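Local coordinates for protein histidine--tRNA ligase (Thermus thermophilus, PDB 1H4V) that joins L-histidine to tRNA(His) at the expense of ATP, releasing AMP and diphosphate, as a homodimeric class II aminoacyl-tRNA synthetase, at residues A[81-87]-A[126-132]; A[283-289]-A[301-307]. All blocks are in the same frame, centred on the assembly; numbering follows the deposited sequence.

Overall arrangement
Both contacts lie in the catalytic part of the chain and share one sheet, the mostly antiparallel sheet of class II synthetases. Contact 1 sets the start of helix 83-92 against strand 123-132; contact 2 pairs strand 281-287 with strand 302-308, which neighbours 123-132. Their centres are about 8 Å apart. A131 N probably donates to V303 O at 2.9 Å, part of the strand pairing between them, and E130 OE1 and Y288 OH make a weak hydrogen bond on the side where the helix lies. The structure carries no ligand. In related histidyl-tRNA synthetases this side of the sheet holds the histidine pocket, so the two contacts probably form adjoining walls of it.

Contact 1: A[81-87]-A[126-132]; sequences EGTAAMV and QVNYEAL
G82 and N128 bring the backbones closest, with CA atoms 6.3 Å apart, where helix segment 83-87 runs across strand 126-132 at -46° with the axes 9.4 Å from each other. The strand belongs to the motif 2 hairpin of the class II catalytic sheet, and the helix start lies over one of its faces. Lacking a side chain, G82 lets the N128 amide come up close: G82 CA is 3.9 Å from N128 ND2. That amide is steadied along the strand by Q126, whose NE2 donates to N128 OD1 at 2.8 Å, on a lone pair in the carbonyl plane. M86 points toward the strand, its SD 3.7 Å from N128 CB; a bend at chi3 (84°) then brings CE near E130 CB, the two side chains crossing at about a right angle. The T83 and E130 side chains also cross at about a right angle, with T83 OG1 3.7 Å from E130 OE2, too far for a hydrogen bond. E130 OE2 is buried without a polar partner in this ligand-free model, while E130 OE1 makes a weak hydrogen bond to Y288 OH. Before the helix, E81 OE2 caps its start by accepting from A84 N at 2.7 Å, and E81 OE1 makes a salt bridge with K52. At the far end V87 and L132 meet through methyls, V87 CG2 standing 4.3 Å from L132 CD2.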
loop_
_atom_site.group_PDB
_atom_site.type_symbol
_atom_site.label_atom_id
_atom_site.label_comp_id
_atom_site.label_asym_id
_atom_site.label_seq_id
_atom_site.Cartn_x
_atom_site.Cartn_y
_atom_site.Cartn_z
ATOM N N GLU A 81 12.112 9.550 -3.121
ATOM C CA GLU A 81 12.046 10.038 -1.743
ATOM C C GLU A 81 10.615 10.476 -1.466
ATOM O O GLU A 81 9.812 10.606 -2.383
ATOM C CB GLU A 81 12.967 11.249 -1.551
ATOM C CG GLU A 81 12.531 12.457 -2.373
ATOM C CD GLU A 81 13.090 13.765 -1.844
ATOM O OE1 GLU A 81 14.331 13.893 -1.762
ATOM O OE2 GLU A 81 12.287 14.666 -1.506
ATOM N N GLY A 82 10.307 10.736 -0.204
ATOM C CA GLY A 82 8.961 11.152 0.132
ATOM C C GLY A 82 8.739 12.634 0.355
ATOM O O GLY A 82 7.687 13.161 -0.021
ATOM N N THR A 83 9.727 13.305 0.944
ATOM C CA THR A 83 9.617 14.730 1.280
ATOM C C THR A 83 9.180 15.673 0.170
ATOM O O THR A 83 8.201 16.395 0.340
ATOM C CB THR A 83 10.931 15.276 1.893
ATOM O OG1 THR A 83 11.357 14.416 2.960
ATOM C CG2 THR A 83 10.705 16.687 2.463
ATOM N N ALA A 84 9.893 15.677 -0.957
ATOM C CA ALA A 84 9.531 16.558 -2.064
ATOM C C ALA A 84 8.100 16.309 -2.549
ATOM O O ALA A 84 7.382 17.250 -2.884
ATOM C CB ALA A 84 10.509 16.395 -3.223
ATOM N N ALA A 85 7.694 15.045 -2.590
ATOM C CA ALA A 85 6.344 14.686 -3.030
ATOM C C ALA A 85 5.296 15.227 -2.063
ATOM O O ALA A 85 4.238 15.693 -2.477
ATOM C CB ALA A 85 6.210 13.177 -3.139
ATOM N N MET A 86 5.594 15.163 -0.772
ATOM C CA MET A 86 4.664 15.653 0.243
ATOM C C MET A 86 4.567 17.165 0.201
ATOM O O MET A 86 3.470 17.711 0.302
ATOM C CB MET A 86 5.085 15.149 1.630
ATOM C CG MET A 86 4.938 13.633 1.707
ATOM S SD MET A 86 5.767 12.814 3.054
ATOM C CE MET A 86 4.518 13.023 4.355
ATOM N N VAL A 87 5.706 17.834 0.036
ATOM C CA VAL A 87 5.722 19.297 -0.066
ATOM C C VAL A 87 4.942 19.699 -1.320
ATOM O O VAL A 87 4.183 20.668 -1.306
ATOM C CB VAL A 87 7.157 19.854 -0.198
ATOM C CG1 VAL A 87 7.105 21.343 -0.543
ATOM C CG2 VAL A 87 7.927 19.641 1.093
ATOM N N GLN A 126 9.447 3.015 2.800
ATOM C CA GLN A 126 9.790 3.831 3.938
ATOM C C GLN A 126 8.588 4.564 4.453
ATOM O O GLN A 126 7.585 4.721 3.745
ATOM C CB GLN A 126 10.930 4.813 3.622
ATOM C CG GLN A 126 10.750 5.754 2.468
ATOM C CD GLN A 126 11.885 6.788 2.404
ATOM O OE1 GLN A 126 13.067 6.442 2.507
ATOM N NE2 GLN A 126 11.525 8.059 2.236
ATOM N N VAL A 127 8.676 4.961 5.714
ATOM C CA VAL A 127 7.611 5.715 6.342
ATOM C C VAL A 127 8.114 7.140 6.434
ATOM O O VAL A 127 9.246 7.369 6.846
ATOM C CB VAL A 127 7.310 5.184 7.753
ATOM C CG1 VAL A 127 6.409 6.170 8.495
ATOM C CG2 VAL A 127 6.647 3.806 7.655
ATOM N N ASN A 128 7.290 8.095 6.026
ATOM C CA ASN A 128 7.685 9.496 6.088
ATOM C C ASN A 128 6.757 10.275 6.985
ATOM O O ASN A 128 5.555 10.023 7.014
ATOM C CB ASN A 128 7.663 10.156 4.702
ATOM C CG ASN A 128 8.892 9.834 3.874
ATOM O OD1 ASN A 128 8.980 8.779 3.248
ATOM N ND2 ASN A 128 9.849 10.747 3.868
ATOM N N TYR A 129 7.330 11.223 7.710
ATOM C CA TYR A 129 6.577 12.102 8.585
ATOM C C TYR A 129 7.062 13.514 8.265
ATOM O O TYR A 129 8.263 13.765 8.215
ATOM C CB TYR A 129 6.862 11.816 10.054
ATOM C CG TYR A 129 6.322 12.907 10.952
ATOM C CD1 TYR A 129 4.951 13.026 11.197
ATOM C CD2 TYR A 129 7.175 13.843 11.526
ATOM C CE1 TYR A 129 4.444 14.051 11.992
ATOM C CE2 TYR A 129 6.683 14.875 12.317
ATOM C CZ TYR A 129 5.317 14.970 12.547
ATOM O OH TYR A 129 4.832 15.987 13.332
ATOM N N GLU A 130 6.127 14.430 8.075
ATOM C CA GLU A 130 6.467 15.805 7.746
ATOM C C GLU A 130 5.550 16.812 8.464
ATOM O O GLU A 130 4.323 16.676 8.461
ATOM C CB GLU A 130 6.350 15.983 6.225
ATOM C CG GLU A 130 7.638 16.315 5.482
ATOM C CD GLU A 130 8.795 15.356 5.739
ATOM O OE1 GLU A 130 9.854 15.831 6.191
ATOM O OE2 GLU A 130 8.666 14.141 5.484
ATOM N N ALA A 131 6.163 17.811 9.088
ATOM C CA ALA A 131 5.449 18.883 9.783
ATOM C C ALA A 131 5.824 20.146 9.015
ATOM O O ALA A 131 6.942 20.635 9.128
ATOM C CB ALA A 131 5.926 18.985 11.223
ATOM N N LEU A 132 4.888 20.667 8.229
ATOM C CA LEU A 132 5.138 21.847 7.403
ATOM C C LEU A 132 4.402 23.099 7.843
ATOM O O LEU A 132 3.254 23.029 8.284
ATOM C CB LEU A 132 4.738 21.546 5.963
ATOM C CG LEU A 132 5.229 20.209 5.432
ATOM C CD1 LEU A 132 4.432 19.806 4.199
ATOM C CD2 LEU A 132 6.693 20.316 5.124
#

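Contact 2: A[283-289]-A[301-307]; sequences GGGGRYD and PGVGFAF
An R287 chi1 of -178° sends CG away from the backbone N, and a bend at chi3 folds the guanidinium back over the neighbouring strand; V303 CB lies over one face, toward the rim, with P301 CB at the edge. Y288 turns the other way: chi1 50° tucks CG in between its own N and C, which lays the ring on G302. The G302 CA is 4.0 Å from the centroid of the Y288 ring and 25° off its normal, a CH-pi contact over the face that a glycine backbone makes possible. D289 closes this end through one oxygen gripped twice. D289 OD2 takes R287 NH1 at 3.2 Å on its syn lone pair, a salt bridge within the segment, and G302 N at 3.0 Å on its anti side, out of the carboxylate plane. Beyond the two segments R287 NH2 pairs with D140 and NH1 also donates to S134 O. The GGGGRYD sequence belongs to one of the histidyl-tRNA synthetase signature sequences; the glycines and R287 lie on a central strand of the catalytic sheet, antiparallel to the strand of motif 3, and Y288 and D289 follow it. G284 with A306 and G286 with G304 are hydrogen-bonded pairs, the first held by G284 N to A306 O at 3.0 Å. Between and beyond them the glycines allow close approach: G283 CA lies 3.7 Å from F307 CB, and G285 CA is 4.1 Å from F305 CA, where any side chain would collide with the opposite strand. The F305 and F307 rings lead off the glycine strand to L147 of helix 137-153, whereas A306 CB points to the opposite face and touches Q126 and N128.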
loop_
_atom_site.group_PDB
_atom_site.type_symbol
_atom_site.label_atom_id
_atom_site.label_comp_id
_atom_site.label_asym_id
_atom_site.label_seq_id
_atom_site.Cartn_x
_atom_site.Cartn_y
_atom_site.Cartn_z
ATOM N N GLY A 283 16.792 5.408 10.500
ATOM C CA GLY A 283 16.065 6.527 9.937
ATOM C C GLY A 283 16.627 7.835 10.457
ATOM O O GLY A 283 17.495 7.842 11.330
ATOM N N GLY A 284 16.135 8.946 9.926
ATOM C CA GLY A 284 16.627 10.237 10.359
ATOM C C GLY A 284 15.961 11.339 9.572
ATOM O O GLY A 284 15.070 11.082 8.767
ATOM N N GLY A 285 16.387 12.573 9.798
ATOM C CA GLY A 285 15.782 13.678 9.082
ATOM C C GLY A 285 16.249 15.035 9.552
ATOM O O GLY A 285 17.401 15.221 9.921
ATOM N N GLY A 286 15.341 15.996 9.537
ATOM C CA GLY A 286 15.704 17.330 9.959
ATOM C C GLY A 286 14.878 18.387 9.268
ATOM O O GLY A 286 13.923 18.083 8.557
ATOM N N ARG A 287 15.266 19.639 9.483
ATOM C CA ARG A 287 14.571 20.789 8.928
ATOM C C ARG A 287 15.044 21.075 7.501
ATOM O O ARG A 287 16.220 20.885 7.178
ATOM C CB ARG A 287 14.801 21.976 9.872
ATOM C CG ARG A 287 14.118 23.274 9.500
ATOM C CD ARG A 287 14.147 24.212 10.698
ATOM N NE ARG A 287 13.195 23.808 11.736
ATOM C CZ ARG A 287 11.876 23.962 11.627
ATOM N NH1 ARG A 287 11.354 24.509 10.534
ATOM N NH2 ARG A 287 11.070 23.580 12.609
ATOM N N TYR A 288 14.125 21.520 6.651
ATOM C CA TYR A 288 14.432 21.802 5.246
ATOM C C TYR A 288 13.610 22.960 4.696
ATOM O O TYR A 288 12.854 22.795 3.735
ATOM C CB TYR A 288 14.147 20.564 4.412
ATOM C CG TYR A 288 12.775 19.997 4.680
ATOM C CD1 TYR A 288 11.637 20.538 4.073
ATOM C CD2 TYR A 288 12.605 18.943 5.579
ATOM C CE1 TYR A 288 10.374 20.048 4.357
ATOM C CE2 TYR A 288 11.345 18.447 5.870
ATOM C CZ TYR A 288 10.236 19.005 5.259
ATOM O OH TYR A 288 8.987 18.540 5.573
ATOM N N ASP A 289 13.794 24.135 5.277
ATOM C CA ASP A 289 13.042 25.323 4.894
ATOM C C ASP A 289 13.040 25.849 3.449
ATOM O O ASP A 289 12.095 26.532 3.062
ATOM C CB ASP A 289 13.405 26.453 5.864
ATOM C CG ASP A 289 13.094 26.087 7.320
ATOM O OD1 ASP A 289 13.482 26.851 8.228
ATOM O OD2 ASP A 289 12.462 25.029 7.553
ATOM N N PRO A 301 8.400 26.485 5.922
ATOM C CA PRO A 301 9.326 25.830 6.855
ATOM C C PRO A 301 8.918 24.375 7.008
ATOM O O PRO A 301 7.729 24.059 7.007
ATOM C CB PRO A 301 9.122 26.603 8.157
ATOM C CG PRO A 301 8.606 27.944 7.699
ATOM C CD PRO A 301 7.662 27.568 6.589
ATOM N N GLY A 302 9.893 23.487 7.150
ATOM C CA GLY A 302 9.550 22.086 7.284
ATOM C C GLY A 302 10.550 21.300 8.088
ATOM O O GLY A 302 11.714 21.663 8.183
ATOM N N VAL A 303 10.083 20.217 8.691
ATOM C CA VAL A 303 10.946 19.357 9.478
ATOM C C VAL A 303 10.240 18.016 9.511
ATOM O O VAL A 303 9.012 17.954 9.557
ATOM C CB VAL A 303 11.153 19.912 10.915
ATOM C CG1 VAL A 303 9.834 19.961 11.656
ATOM C CG2 VAL A 303 12.150 19.047 11.669
ATOM N N GLY A 304 11.012 16.939 9.459
ATOM C CA GLY A 304 10.417 15.619 9.465
ATOM C C GLY A 304 11.470 14.537 9.413
ATOM O O GLY A 304 12.647 14.805 9.670
ATOM N N PHE A 305 11.051 13.319 9.082
ATOM C CA PHE A 305 11.973 12.197 9.005
ATOM C C PHE A 305 11.440 11.082 8.124
ATOM O O PHE A 305 10.293 11.105 7.687
ATOM C CB PHE A 305 12.236 11.625 10.408
ATOM C CG PHE A 305 11.031 10.971 11.040
ATOM C CD1 PHE A 305 10.290 11.632 12.016
ATOM C CD2 PHE A 305 10.646 9.685 10.672
ATOM C CE1 PHE A 305 9.180 11.016 12.619
ATOM C CE2 PHE A 305 9.543 9.069 11.265
ATOM C CZ PHE A 305 8.811 9.735 12.241
ATOM N N ALA A 306 12.287 10.094 7.888
ATOM C CA ALA A 306 11.925 8.920 7.111
ATOM C C ALA A 306 12.750 7.773 7.658
ATOM O O ALA A 306 13.841 7.991 8.176
ATOM C CB ALA A 306 12.255 9.126 5.629
ATOM N N PHE A 307 12.211 6.563 7.595
ATOM C CA PHE A 307 12.957 5.372 7.997
ATOM C C PHE A 307 12.584 4.234 7.043
ATOM O O PHE A 307 11.467 4.173 6.531
ATOM C CB PHE A 307 12.736 5.008 9.480
ATOM C CG PHE A 307 11.348 4.550 9.825
ATOM C CD1 PHE A 307 10.864 3.327 9.372
ATOM C CD2 PHE A 307 10.556 5.311 10.679
ATOM C CE1 PHE A 307 9.611 2.864 9.776
ATOM C CE2 PHE A 307 9.299 4.862 11.091
ATOM C CZ PHE A 307 8.825 3.638 10.644
#